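Long-range contacts in putative curved DNA-binding protein (Chaetomium thermophilum var. thermophilum DSM 1495, PDB 4IPA), which probably acts in ribosome biogenesis as an Arx1 protein of the peptidase M24 family, and may bind DNA: residues L273-N278 with V327-E332; Y281-P286 with I320-G325; K79-P84 with K297-F302. One frame throughout, in Å; residues are numbered along the deposited sequence.

Interaction 1: L273-N278 with V327-E332; sequences LHRRTN and VFRQYE
Strand 273-276 pairs antiparallel with strand 328-330, from L273 against Y331 at one end to T277 against V327 at the other. Strand 273-276 is central in a three-stranded sheet, with 304-305 on its other side. R275 and R329 form the hydrogen-bonded pair: R329 N reaches R275 O at 2.7 Å, and R275 N returns a bond to R329 O. Two further bonds flank them, Y331 N to L273 O and T277 N to V327 O, the latter 2.7 Å long with the donor above the carbonyl plane. The sheet lies in the chain between strands 250-258 and 342-352, a position consistent with the helical insert of type II methionine aminopeptidases. One face carries H274, Q330, R276 and F328 and packs on helices 286-299 and 312-324. There R276 CG lies 3.8 Å from F328 CE1. Buried H274 ND1 has no polar partner in the model. On the other face R275 CG sits between the backbone N and the carbonyl carbon (chi1 83°), and the chain then extends past the Y331 hydroxyl, with CD 3.4 Å from Y331 OH. E226 takes a salt bridge from R275 and a hydrogen bond from Y331. The Y331 ring turns an edge to the L273 carbonyl, and its CD2 sits 3.8 Å from L273 CG. Replacing Y331 by an alanine would probably leave E226 without this hydroxyl and open a gap beside L273.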
loop_
_atom_site.group_PDB
_atom_site.type_symbol
_atom_site.label_atom_id
_atom_site.label_comp_id
_atom_site.label_asym_id
_atom_site.label_seq_id
_atom_site.Cartn_x
_atom_site.Cartn_y
_atom_site.Cartn_z
ATOM N N LEU A 273 -12.699 -6.616 -0.830
ATOM C CA LEU A 273 -12.181 -5.259 -0.691
ATOM C C LEU A 273 -12.880 -4.301 -1.655
ATOM O O LEU A 273 -12.910 -4.538 -2.854
ATOM C CB LEU A 273 -10.671 -5.251 -0.930
ATOM C CG LEU A 273 -9.936 -3.928 -0.715
ATOM C CD1 LEU A 273 -9.944 -3.585 0.773
ATOM C CD2 LEU A 273 -8.510 -4.035 -1.229
ATOM N N HIS A 274 -13.453 -3.223 -1.126
ATOM C CA HIS A 274 -14.231 -2.277 -1.931
ATOM C C HIS A 274 -14.080 -0.857 -1.374
ATOM O O HIS A 274 -13.525 -0.659 -0.302
ATOM C CB HIS A 274 -15.739 -2.618 -1.899
ATOM C CG HIS A 274 -16.076 -4.017 -2.321
ATOM N ND1 HIS A 274 -16.820 -4.291 -3.453
ATOM C CD2 HIS A 274 -15.818 -5.210 -1.738
ATOM C CE1 HIS A 274 -16.983 -5.599 -3.561
ATOM N NE2 HIS A 274 -16.378 -6.180 -2.543
ATOM N N ARG A 275 -14.594 0.128 -2.101
ATOM C CA ARG A 275 -14.739 1.478 -1.562
ATOM C C ARG A 275 -15.866 2.219 -2.272
ATOM O O ARG A 275 -16.137 1.977 -3.447
ATOM C CB ARG A 275 -13.425 2.269 -1.655
ATOM C CG ARG A 275 -13.163 2.919 -2.995
ATOM C CD ARG A 275 -11.944 3.829 -2.906
ATOM N NE ARG A 275 -11.641 4.449 -4.189
ATOM C CZ ARG A 275 -12.169 5.598 -4.613
ATOM N NH1 ARG A 275 -13.032 6.265 -3.857
ATOM N NH2 ARG A 275 -11.837 6.078 -5.801
ATOM N N ARG A 276 -16.524 3.116 -1.545
ATOM C CA ARG A 276 -17.546 3.978 -2.134
ATOM C C ARG A 276 -16.923 4.941 -3.118
ATOM O O ARG A 276 -15.871 5.495 -2.831
ATOM C CB ARG A 276 -18.230 4.798 -1.048
ATOM C CG ARG A 276 -19.660 4.417 -0.790
ATOM C CD ARG A 276 -20.254 5.265 0.326
ATOM N NE ARG A 276 -20.750 6.525 -0.197
ATOM C CZ ARG A 276 -20.206 7.709 0.049
ATOM N NH1 ARG A 276 -19.144 7.811 0.841
ATOM N NH2 ARG A 276 -20.740 8.794 -0.493
ATOM N N THR A 277 -17.561 5.134 -4.275
ATOM C CA THR A 277 -17.174 6.192 -5.215
ATOM C C THR A 277 -18.140 7.368 -5.115
ATOM O O THR A 277 -19.122 7.317 -4.372
ATOM C CB THR A 277 -17.204 5.723 -6.682
ATOM O OG1 THR A 277 -18.558 5.468 -7.076
ATOM C CG2 THR A 277 -16.362 4.464 -6.884
ATOM N N ASN A 278 -17.882 8.414 -5.889
ATOM C CA ASN A 278 -18.769 9.579 -5.885
ATOM C C ASN A 278 -19.877 9.556 -6.955
ATOM O O ASN A 278 -20.630 10.522 -7.089
ATOM C CB ASN A 278 -17.970 10.894 -5.923
ATOM C CG ASN A 278 -17.313 11.224 -4.579
ATOM O OD1 ASN A 278 -16.096 11.408 -4.495
ATOM N ND2 ASN A 278 -18.119 11.294 -3.524
ATOM N N VAL A 327 -21.221 2.576 -7.772
ATOM C CA VAL A 327 -21.138 3.374 -6.544
ATOM C C VAL A 327 -20.158 2.759 -5.551
ATOM O O VAL A 327 -19.649 3.459 -4.687
ATOM C CB VAL A 327 -22.521 3.587 -5.853
ATOM C CG1 VAL A 327 -23.512 4.243 -6.806
ATOM C CG2 VAL A 327 -23.076 2.258 -5.359
ATOM N N PHE A 328 -19.932 1.449 -5.651
ATOM C CA PHE A 328 -18.782 0.828 -5.004
ATOM C C PHE A 328 -17.781 0.488 -6.102
ATOM O O PHE A 328 -18.165 0.034 -7.173
ATOM C CB PHE A 328 -19.145 -0.486 -4.306
ATOM C CG PHE A 328 -19.904 -0.331 -3.013
ATOM C CD1 PHE A 328 -20.406 0.892 -2.604
ATOM C CD2 PHE A 328 -20.109 -1.438 -2.204
ATOM C CE1 PHE A 328 -21.099 1.003 -1.413
ATOM C CE2 PHE A 328 -20.809 -1.344 -1.016
ATOM C CZ PHE A 328 -21.306 -0.121 -0.618
ATOM N N ARG A 329 -16.505 0.737 -5.844
ATOM C CA ARG A 329 -15.454 0.149 -6.639
ATOM C C ARG A 329 -15.100 -1.206 -6.014
ATOM O O ARG A 329 -14.980 -1.336 -4.801
ATOM C CB ARG A 329 -14.220 1.054 -6.665
ATOM C CG ARG A 329 -13.059 0.477 -7.494
ATOM C CD ARG A 329 -11.850 1.409 -7.528
ATOM N NE ARG A 329 -12.204 2.717 -8.067
ATOM C CZ ARG A 329 -12.279 2.983 -9.360
ATOM N NH1 ARG A 329 -12.021 2.022 -10.238
ATOM N NH2 ARG A 329 -12.612 4.197 -9.774
ATOM N N GLN A 330 -14.930 -2.217 -6.838
ATOM C CA GLN A 330 -14.547 -3.521 -6.329
ATOM C C GLN A 330 -13.100 -3.749 -6.727
ATOM O O GLN A 330 -12.729 -3.488 -7.861
ATOM C CB GLN A 330 -15.461 -4.599 -6.919
ATOM C CG GLN A 330 -15.000 -6.032 -6.766
ATOM C CD GLN A 330 -15.755 -6.960 -7.724
ATOM O OE1 GLN A 330 -16.601 -7.734 -7.312
ATOM N NE2 GLN A 330 -15.453 -6.857 -9.008
ATOM N N TYR A 331 -12.291 -4.213 -5.783
ATOM C CA TYR A 331 -10.909 -4.592 -6.076
ATOM C C TYR A 331 -10.844 -6.087 -6.245
ATOM O O TYR A 331 -10.859 -6.839 -5.266
ATOM C CB TYR A 331 -9.964 -4.143 -4.955
ATOM C CG TYR A 331 -9.943 -2.648 -4.809
ATOM C CD1 TYR A 331 -9.090 -1.866 -5.592
ATOM C CD2 TYR A 331 -10.813 -2.005 -3.932
ATOM C CE1 TYR A 331 -9.084 -0.484 -5.479
ATOM C CE2 TYR A 331 -10.809 -0.628 -3.805
ATOM C CZ TYR A 331 -9.949 0.129 -4.580
ATOM O OH TYR A 331 -9.959 1.498 -4.451
ATOM N N GLU A 332 -10.791 -6.511 -7.494
ATOM C CA GLU A 332 -10.782 -7.927 -7.809
ATOM C C GLU A 332 -9.581 -8.601 -7.203
ATOM O O GLU A 332 -8.531 -7.993 -7.046
ATOM C CB GLU A 332 -10.812 -8.174 -9.326
ATOM C CG GLU A 332 -12.203 -8.588 -9.847
ATOM C CD GLU A 332 -12.800 -9.822 -9.107
ATOM O OE1 GLU A 332 -12.020 -10.624 -8.528
ATOM O OE2 GLU A 332 -14.049 -9.985 -9.110
HETATM O O HOH W 1 -11.028 -8.194 -2.749
#

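Interaction 2: Y281-P286 with I320-G325; sequences YALKRP and IECVRG
Y281 lays one face of its ring over G325, at the C-terminal side of helix 312-324. G325 CA sits 3.9 Å from the ring centroid and 22° off the normal, a CH-pi contact. The ring gets there because Y281 CG is anti to the backbone N (chi1 178°). The absence of a side chain at G325 lets the ring come this close to the CA. Y281 CB also lies 3.4 Å from G325 O. L283 comes next and splits its two methyls between neighbours. CD2 runs alongside the E321 chain, 3.8 Å from E321 CG, while CD1 touches C322 SG at 3.7 Å. Then the backbone takes over. K284 N gives a nearly straight bond (171°) to E321 OE2 at 2.8 Å. It meets that oxygen on the syn side, somewhat out of the carboxylate plane. R285 N bonds E321 OE1 at 2.9 Å on its syn lone pair. R285 CB and CG also pass close to this oxygen, CB 3.3 Å from E321 OE1. E321 spans the distance with an extended chain. R285 is the N-cap residue of helix 286-299, and S288 OG in the first turn of that helix also hydrogen-bonds E321 OE1. The contact thus ties helix 312-324 to the start of helix 286-299 near the surface. Two backbone amides and a hydroxyl grip the carboxylate, which these donors and the helix N-terminus would probably help to keep ionised.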
loop_
_atom_site.group_PDB
_atom_site.type_symbol
_atom_site.label_atom_id
_atom_site.label_comp_id
_atom_site.label_asym_id
_atom_site.label_seq_id
_atom_site.Cartn_x
_atom_site.Cartn_y
_atom_site.Cartn_z
ATOM N N TYR A 281 -25.473 7.028 -9.209
ATOM C CA TYR A 281 -26.412 5.978 -9.599
ATOM C C TYR A 281 -27.440 5.706 -8.499
ATOM O O TYR A 281 -27.091 5.579 -7.328
ATOM C CB TYR A 281 -25.647 4.696 -9.951
ATOM C CG TYR A 281 -26.526 3.525 -10.325
ATOM C CD1 TYR A 281 -27.103 3.440 -11.582
ATOM C CD2 TYR A 281 -26.760 2.489 -9.429
ATOM C CE1 TYR A 281 -27.915 2.350 -11.939
ATOM C CE2 TYR A 281 -27.565 1.395 -9.773
ATOM C CZ TYR A 281 -28.141 1.339 -11.028
ATOM O OH TYR A 281 -28.933 0.269 -11.374
ATOM N N ALA A 282 -28.712 5.633 -8.865
ATOM C CA ALA A 282 -29.747 5.362 -7.873
ATOM C C ALA A 282 -29.961 3.858 -7.686
ATOM O O ALA A 282 -30.324 3.152 -8.626
ATOM C CB ALA A 282 -31.036 6.041 -8.246
ATOM N N LEU A 283 -29.716 3.372 -6.471
ATOM C CA LEU A 283 -29.889 1.953 -6.172
ATOM C C LEU A 283 -31.366 1.594 -6.057
ATOM O O LEU A 283 -32.131 2.305 -5.412
ATOM C CB LEU A 283 -29.142 1.586 -4.892
ATOM C CG LEU A 283 -27.626 1.801 -4.983
ATOM C CD1 LEU A 283 -26.996 1.773 -3.602
ATOM C CD2 LEU A 283 -26.982 0.769 -5.926
ATOM N N LYS A 284 -31.760 0.497 -6.696
ATOM C CA LYS A 284 -33.152 0.060 -6.673
ATOM C C LYS A 284 -33.436 -0.919 -5.541
ATOM O O LYS A 284 -34.537 -0.942 -4.986
ATOM C CB LYS A 284 -33.541 -0.555 -8.023
ATOM C CG LYS A 284 -33.488 0.452 -9.172
ATOM C CD LYS A 284 -33.981 -0.144 -10.481
ATOM C CE LYS A 284 -34.138 0.942 -11.541
ATOM N NZ LYS A 284 -34.662 0.413 -12.837
ATOM N N ARG A 285 -32.432 -1.707 -5.182
ATOM C CA ARG A 285 -32.618 -2.776 -4.212
ATOM C C ARG A 285 -32.400 -2.298 -2.785
ATOM O O ARG A 285 -31.406 -1.633 -2.486
ATOM C CB ARG A 285 -31.715 -3.963 -4.566
ATOM C CG ARG A 285 -32.017 -4.474 -5.969
ATOM C CD ARG A 285 -31.057 -5.540 -6.444
ATOM N NE ARG A 285 -31.027 -6.718 -5.580
ATOM C CZ ARG A 285 -31.921 -7.710 -5.620
ATOM N NH1 ARG A 285 -32.945 -7.672 -6.471
ATOM N NH2 ARG A 285 -31.795 -8.746 -4.799
ATOM N N PRO A 286 -33.340 -2.635 -1.897
ATOM C CA PRO A 286 -33.297 -2.121 -0.529
ATOM C C PRO A 286 -32.054 -2.567 0.227
ATOM O O PRO A 286 -31.540 -1.788 1.015
ATOM C CB PRO A 286 -34.572 -2.695 0.108
ATOM C CG PRO A 286 -34.940 -3.865 -0.747
ATOM C CD PRO A 286 -34.509 -3.501 -2.133
ATOM N N ILE A 320 -23.712 -6.465 -4.789
ATOM C CA ILE A 320 -23.894 -6.737 -6.209
ATOM C C ILE A 320 -24.344 -5.498 -6.994
ATOM O O ILE A 320 -23.637 -5.049 -7.903
ATOM C CB ILE A 320 -24.883 -7.893 -6.430
ATOM C CG1 ILE A 320 -24.359 -9.155 -5.732
ATOM C CG2 ILE A 320 -25.142 -8.097 -7.931
ATOM C CD1 ILE A 320 -25.283 -10.373 -5.824
ATOM N N GLU A 321 -25.503 -4.938 -6.639
ATOM C CA GLU A 321 -25.982 -3.750 -7.341
ATOM C C GLU A 321 -25.060 -2.543 -7.154
ATOM O O GLU A 321 -24.910 -1.708 -8.048
ATOM C CB GLU A 321 -27.400 -3.375 -6.914
ATOM C CG GLU A 321 -28.007 -2.319 -7.837
ATOM C CD GLU A 321 -29.348 -1.790 -7.368
ATOM O OE1 GLU A 321 -29.686 -1.949 -6.172
ATOM O OE2 GLU A 321 -30.065 -1.216 -8.217
ATOM N N CYS A 322 -24.449 -2.439 -5.985
ATOM C CA CYS A 322 -23.577 -1.308 -5.713
ATOM C C CYS A 322 -22.380 -1.300 -6.675
ATOM O O CYS A 322 -21.958 -0.242 -7.140
ATOM C CB CYS A 322 -23.114 -1.314 -4.245
ATOM S SG CYS A 322 -24.392 -0.845 -3.008
ATOM N N VAL A 323 -21.844 -2.485 -6.972
ATOM C CA VAL A 323 -20.710 -2.614 -7.881
ATOM C C VAL A 323 -21.172 -2.455 -9.328
ATOM O O VAL A 323 -20.555 -1.733 -10.118
ATOM C CB VAL A 323 -20.011 -3.987 -7.725
ATOM C CG1 VAL A 323 -18.960 -4.212 -8.848
ATOM C CG2 VAL A 323 -19.392 -4.112 -6.338
ATOM N N ARG A 324 -22.257 -3.142 -9.669
ATOM C CA ARG A 324 -22.778 -3.069 -11.013
ATOM C C ARG A 324 -23.076 -1.606 -11.335
ATOM O O ARG A 324 -22.780 -1.133 -12.424
ATOM C CB ARG A 324 -24.024 -3.945 -11.176
ATOM C CG ARG A 324 -24.497 -4.053 -12.622
ATOM C CD ARG A 324 -23.493 -4.805 -13.529
ATOM N NE ARG A 324 -23.332 -6.213 -13.146
ATOM C CZ ARG A 324 -24.201 -7.185 -13.433
ATOM N NH1 ARG A 324 -25.314 -6.923 -14.113
ATOM N NH2 ARG A 324 -23.959 -8.432 -13.034
ATOM N N GLY A 325 -23.607 -0.881 -10.359
ATOM C CA GLY A 325 -24.003 0.500 -10.567
ATOM C C GLY A 325 -22.866 1.498 -10.526
ATOM O O GLY A 325 -23.053 2.676 -10.833
#

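Interaction 3: K79-P84 with K297-F302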
loop_
_atom_site.group_PDB
_atom_site.type_symbol
_atom_site.label_atom_id
_atom_site.label_comp_id
_atom_site.label_asym_id
_atom_site.label_seq_id
_atom_site.Cartn_x
_atom_site.Cartn_y
_atom_site.Cartn_z
ATOM N N LYS A 79 -13.299 10.254 11.691
ATOM C CA LYS A 79 -12.105 9.425 11.729
ATOM C C LYS A 79 -12.534 7.989 11.495
ATOM O O LYS A 79 -13.708 7.672 11.644
ATOM C CB LYS A 79 -11.425 9.550 13.088
ATOM C CG LYS A 79 -12.237 8.938 14.206
ATOM C CD LYS A 79 -11.736 9.359 15.573
ATOM C CE LYS A 79 -12.659 8.827 16.668
ATOM N NZ LYS A 79 -12.121 9.088 18.016
ATOM N N GLY A 80 -11.588 7.127 11.125
ATOM C CA GLY A 80 -11.897 5.738 10.843
ATOM C C GLY A 80 -10.757 5.021 10.135
ATOM O O GLY A 80 -9.608 5.458 10.210
ATOM N N PHE A 81 -11.073 3.914 9.465
ATOM C CA PHE A 81 -10.097 3.195 8.643
ATOM C C PHE A 81 -9.784 3.964 7.342
ATOM O O PHE A 81 -10.680 4.513 6.715
ATOM C CB PHE A 81 -10.648 1.819 8.242
ATOM C CG PHE A 81 -10.796 0.849 9.381
ATOM C CD1 PHE A 81 -11.817 0.998 10.318
ATOM C CD2 PHE A 81 -9.935 -0.235 9.500
ATOM C CE1 PHE A 81 -11.963 0.092 11.360
ATOM C CE2 PHE A 81 -10.079 -1.143 10.546
ATOM C CZ PHE A 81 -11.091 -0.978 11.475
ATOM N N SER A 82 -8.521 3.993 6.934
ATOM C CA SER A 82 -8.189 4.332 5.558
ATOM C C SER A 82 -8.052 3.022 4.767
ATOM O O SER A 82 -8.054 3.022 3.545
ATOM C CB SER A 82 -6.888 5.147 5.474
ATOM O OG SER A 82 -5.764 4.384 5.908
ATOM N N HIS A 83 -7.946 1.899 5.472
ATOM C CA HIS A 83 -7.761 0.604 4.803
ATOM C C HIS A 83 -7.935 -0.509 5.805
ATOM O O HIS A 83 -7.291 -0.497 6.861
ATOM C CB HIS A 83 -6.363 0.502 4.186
ATOM C CG HIS A 83 -6.228 -0.549 3.122
ATOM N ND1 HIS A 83 -6.084 -1.895 3.408
ATOM C CD2 HIS A 83 -6.174 -0.448 1.767
ATOM C CE1 HIS A 83 -5.966 -2.574 2.279
ATOM N NE2 HIS A 83 -6.021 -1.721 1.266
ATOM N N PRO A 84 -8.784 -1.493 5.475
ATOM C CA PRO A 84 -9.004 -2.651 6.343
ATOM C C PRO A 84 -7.698 -3.399 6.595
ATOM O O PRO A 84 -6.786 -3.330 5.769
ATOM C CB PRO A 84 -9.940 -3.531 5.506
ATOM C CG PRO A 84 -9.627 -3.166 4.105
ATOM C CD PRO A 84 -9.404 -1.675 4.151
ATOM N N LYS A 297 -21.617 5.966 6.130
ATOM C CA LYS A 297 -21.477 6.438 7.498
ATOM C C LYS A 297 -20.218 5.940 8.199
ATOM O O LYS A 297 -19.551 6.695 8.896
ATOM C CB LYS A 297 -22.734 6.114 8.306
ATOM C CG LYS A 297 -23.944 6.944 7.880
ATOM C CD LYS A 297 -25.250 6.316 8.371
ATOM C CE LYS A 297 -26.352 7.366 8.600
ATOM N NZ LYS A 297 -27.648 6.754 9.051
ATOM N N LYS A 298 -19.873 4.676 8.022
ATOM C CA LYS A 298 -18.710 4.167 8.722
ATOM C C LYS A 298 -17.389 4.523 7.999
ATOM O O LYS A 298 -16.424 4.959 8.620
ATOM C CB LYS A 298 -18.852 2.661 8.941
ATOM C CG LYS A 298 -17.616 1.978 9.505
ATOM C CD LYS A 298 -17.915 1.325 10.844
ATOM C CE LYS A 298 -17.056 0.093 11.074
ATOM N NZ LYS A 298 -16.066 0.293 12.169
ATOM N N PHE A 299 -17.360 4.366 6.681
ATOM C CA PHE A 299 -16.097 4.434 5.954
ATOM C C PHE A 299 -15.974 5.655 5.052
ATOM O O PHE A 299 -14.874 5.992 4.618
ATOM C CB PHE A 299 -15.902 3.153 5.123
ATOM C CG PHE A 299 -15.897 1.904 5.944
ATOM C CD1 PHE A 299 -14.847 1.637 6.818
ATOM C CD2 PHE A 299 -16.949 1.005 5.870
ATOM C CE1 PHE A 299 -14.853 0.505 7.592
ATOM C CE2 PHE A 299 -16.950 -0.138 6.649
ATOM C CZ PHE A 299 -15.908 -0.385 7.502
ATOM N N GLY A 300 -17.095 6.309 4.757
ATOM C CA GLY A 300 -17.076 7.374 3.777
ATOM C C GLY A 300 -16.591 6.853 2.435
ATOM O O GLY A 300 -17.203 5.967 1.840
ATOM N N THR A 301 -15.472 7.380 1.957
ATOM C CA THR A 301 -14.964 6.980 0.656
ATOM C C THR A 301 -13.696 6.127 0.785
ATOM O O THR A 301 -12.960 5.933 -0.189
ATOM C CB THR A 301 -14.675 8.214 -0.191
ATOM O OG1 THR A 301 -13.819 9.083 0.554
ATOM C CG2 THR A 301 -15.979 8.964 -0.495
ATOM N N PHE A 302 -13.449 5.610 1.986
ATOM C CA PHE A 302 -12.248 4.822 2.226
ATOM C C PHE A 302 -12.448 3.313 1.997
ATOM O O PHE A 302 -13.550 2.776 2.172
ATOM C CB PHE A 302 -11.674 5.120 3.612
ATOM C CG PHE A 302 -11.079 6.513 3.738
ATOM C CD1 PHE A 302 -9.811 6.792 3.220
ATOM C CD2 PHE A 302 -11.784 7.538 4.378
ATOM C CE1 PHE A 302 -9.251 8.073 3.325
ATOM C CE2 PHE A 302 -11.239 8.823 4.501
ATOM C CZ PHE A 302 -9.961 9.098 3.973
HETATM O O HOH W 2 -13.048 5.845 7.422
HETATM O O HOH W 3 -13.965 3.627 9.487
#
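A classic beta bulge, S82 and H83 facing G121, meets F302 at the end of a type II' beta turn. The turn runs from F299 to F302 and is closed by F302 N to F299 O. It lies at the C-terminal end of helix 286-299, and G300 at its second position has the positive phi that favours glycine. The contact joins this turn to strand 79-88, an outer strand of a three-stranded antiparallel sheet in what is, as in other M24 proteins, probably a pita-bread fold. No direct hydrogen bond crosses it. F302 points toward the strand, its CB 3.3 Å from F81 O. F302 CG is anti to the carbonyl carbon (chi1 -69°), which sets the ring beside S82, with CD1 3.8 Å from S82 CA. S82 OG turns to the sheet, where T129 O is its main partner and A122 O a second. The side chains of F81 and F299 run side by side in the same direction. F81 CD1 comes to the edge of the F299 ring, 4.1 Å from F299 CE1. K298 CG sits over the centre of the F299 ring. The K298 chain then bends to bring NZ near F81, but the ammonium pairs with E65 of helix 53-69 in a salt bridge. F81 also packs on D61 and M64 of that helix. Two waters bridge the backbones. One donates to F81 O at 2.8 Å and more weakly to F299 O. The other lies at the edge of the F81 ring, in its plane, and accepts from F81 N at 2.9 Å while donating to K298 O.

How the interactions relate
Interaction 1 touches both others, and its centre is about 12 Å from each of theirs. Toward interaction 2, C322 O at the end of helix 312-324 lies 3.0 Å from V327 N and from F328 N, both probable hydrogen bonds. V327 CG1 also packs on Y281 CB at 3.8 Å. Toward interaction 3, R276 NH1 probably bonds G300 O at 2.9 Å, and L273 CD1 meets P84 CG at 3.4 Å. Interactions 2 and 3 do not touch, with nearest atoms about 11 Å apart. They share helix 286-299, one holding its start and the other its end. None of the three contacts includes a metal or ligand.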